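Local coordinates for DNA repair protein RAD2 (Saccharomyces cerevisiae, PDB 4Q0W) that cuts single-stranded DNA as a magnesium-dependent endonuclease, making an incision essential for excision repair of ultraviolet-damaged, adducted or cross-linked DNA, at residues 85-88 against 89-93. Numbering follows the deposited sequence.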
loop_
_atom_site.group_PDB
_atom_site.type_symbol
_atom_site.label_atom_id
_atom_site.label_comp_id
_atom_site.label_asym_id
_atom_site.label_seq_id
_atom_site.Cartn_x
_atom_site.Cartn_y
_atom_site.Cartn_z
ATOM N N GLU A 85 15.887 -17.983 -16.124
ATOM C CA GLU A 85 16.878 -17.380 -15.238
ATOM C C GLU A 85 16.255 -16.330 -14.326
ATOM O O GLU A 85 16.514 -16.318 -13.120
ATOM C CB GLU A 85 18.019 -16.777 -16.062
ATOM C CG GLU A 85 18.873 -17.845 -16.764
ATOM C CD GLU A 85 19.835 -17.254 -17.778
ATOM O OE1 GLU A 85 20.761 -17.983 -18.204
ATOM O OE2 GLU A 85 19.657 -16.070 -18.151
ATOM N N THR A 86 15.441 -15.444 -14.906
ATOM C CA THR A 86 14.785 -14.379 -14.139
ATOM C C THR A 86 13.942 -14.955 -13.004
ATOM O O THR A 86 14.067 -14.559 -11.843
ATOM C CB THR A 86 13.839 -13.534 -15.025
ATOM O OG1 THR A 86 14.576 -12.915 -16.091
ATOM C CG2 THR A 86 13.129 -12.457 -14.176
ATOM N N ILE A 87 13.064 -15.883 -13.358
ATOM C CA ILE A 87 12.150 -16.470 -12.391
ATOM C C ILE A 87 12.880 -17.234 -11.285
ATOM O O ILE A 87 12.540 -17.096 -10.101
ATOM C CB ILE A 87 11.144 -17.401 -13.091
ATOM C CG1 ILE A 87 10.262 -16.590 -14.041
ATOM C CG2 ILE A 87 10.297 -18.170 -12.060
ATOM C CD1 ILE A 87 9.334 -17.448 -14.884
ATOM N N ARG A 88 13.873 -18.041 -11.655
ATOM C CA ARG A 88 14.593 -18.802 -10.635
ATOM C C ARG A 88 15.322 -17.848 -9.680
ATOM O O ARG A 88 15.359 -18.082 -8.466
ATOM C CB ARG A 88 15.546 -19.835 -11.264
ATOM C CG ARG A 88 16.844 -19.248 -11.816
ATOM C CD ARG A 88 17.698 -20.297 -12.526
ATOM N NE ARG A 88 18.993 -19.730 -12.920
ATOM C CZ ARG A 88 19.717 -20.163 -13.951
ATOM N NH1 ARG A 88 19.277 -21.172 -14.694
ATOM N NH2 ARG A 88 20.872 -19.575 -14.247
ATOM N N GLN A 89 15.875 -16.755 -10.210
ATOM C CA GLN A 89 16.575 -15.805 -9.356
ATOM C C GLN A 89 15.591 -15.099 -8.429
ATOM O O GLN A 89 15.888 -14.866 -7.251
ATOM C CB GLN A 89 17.373 -14.801 -10.196
ATOM C CG GLN A 89 18.623 -15.423 -10.810
ATOM C CD GLN A 89 19.206 -14.603 -11.939
ATOM O OE1 GLN A 89 18.862 -13.424 -12.126
ATOM N NE2 GLN A 89 20.098 -15.226 -12.708
ATOM N N ARG A 90 14.412 -14.781 -8.957
ATOM C CA ARG A 90 13.372 -14.152 -8.143
ATOM C C ARG A 90 13.062 -15.045 -6.934
ATOM O O ARG A 90 13.050 -14.584 -5.790
ATOM C CB ARG A 90 12.121 -13.904 -8.993
ATOM C CG ARG A 90 10.899 -13.367 -8.254
ATOM C CD ARG A 90 9.711 -13.247 -9.219
ATOM N NE ARG A 90 9.992 -12.281 -10.279
ATOM C CZ ARG A 90 9.477 -12.326 -11.508
ATOM N NH1 ARG A 90 8.638 -13.301 -11.851
ATOM N NH2 ARG A 90 9.807 -11.390 -12.398
ATOM N N LYS A 91 12.862 -16.333 -7.190
ATOM C CA LYS A 91 12.537 -17.280 -6.126
ATOM C C LYS A 91 13.686 -17.429 -5.134
ATOM O O LYS A 91 13.475 -17.477 -3.921
ATOM C CB LYS A 91 12.185 -18.639 -6.721
ATOM C CG LYS A 91 10.852 -18.680 -7.452
ATOM C CD LYS A 91 10.873 -19.796 -8.490
ATOM C CE LYS A 91 9.601 -20.614 -8.494
ATOM N NZ LYS A 91 8.429 -19.844 -8.964
ATOM N N GLU A 92 14.903 -17.489 -5.658
ATOM C CA GLU A 92 16.076 -17.677 -4.818
ATOM C C GLU A 92 16.209 -16.544 -3.805
ATOM O O GLU A 92 16.537 -16.779 -2.639
ATOM C CB GLU A 92 17.329 -17.787 -5.684
ATOM C CG GLU A 92 18.468 -18.525 -5.018
ATOM C CD GLU A 92 19.222 -17.635 -4.079
ATOM O OE1 GLU A 92 19.899 -18.165 -3.168
ATOM O OE2 GLU A 92 19.128 -16.396 -4.258
ATOM N N ARG A 93 15.920 -15.322 -4.246
ATOM C CA ARG A 93 16.055 -14.140 -3.396
ATOM C C ARG A 93 14.918 -13.979 -2.384
ATOM O O ARG A 93 15.099 -13.366 -1.330
ATOM C CB ARG A 93 16.169 -12.881 -4.257
ATOM C CG ARG A 93 17.474 -12.786 -5.042
ATOM C CD ARG A 93 18.513 -11.960 -4.280
ATOM N NE ARG A 93 19.668 -11.605 -5.105
ATOM C CZ ARG A 93 19.624 -10.781 -6.155
ATOM N NH1 ARG A 93 18.480 -10.222 -6.539
ATOM N NH2 ARG A 93 20.732 -10.518 -6.834
#
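The carbonyl oxygen of Thr86 is gripped by two donors. Arg90 N bonds to Thr86 O at 2.9 Å, and Asn246 ND2 adds a second hydrogen bond from another part of the chain. The first bond is one of four successive i to i+4 bonds of an alpha helix that join 85-88 to 89-93. Gln89 N to Glu85 O, Lys91 N to Ile87 O and Glu92 N to Arg88 O complete the four, at 2.9 to 3.0 Å.

Side chains three and four residues apart also meet. With CG anti to the backbone N (chi1 175°) and a bend at chi3, Arg90 turns back toward the preceding turn. Its NH2 comes to 3.9 Å from Thr86 CG2. Ile87 CG1 also lies near this guanidinium. The polar end of Arg90 is held by Ser242 O through NH2 and, weakly, by Asn246 OD1 through NE. Thr86 OG1 bonds back to Leu82 O. Ile87 and Lys91 run side by side in the same direction, with Ile87 CG2 4.0 Å from Lys91 CD. With CG anti to its carbonyl carbon (chi1 -74°), Gln89 lies back along the preceding turn, its CG 3.3 Å from Glu85 O. Glu85 CG lies above one face of the Arg88 guanidinium, offset toward its rim.

Residues 85-93 lie on helix 81-98, here part of the N-domain, beside the active site. Ile87 approaches Asp243, a magnesium ligand by similarity. The bonds of Thr86 and Arg90 to Ser242 and Asn246 probably fix how the helix sits against the I-domain.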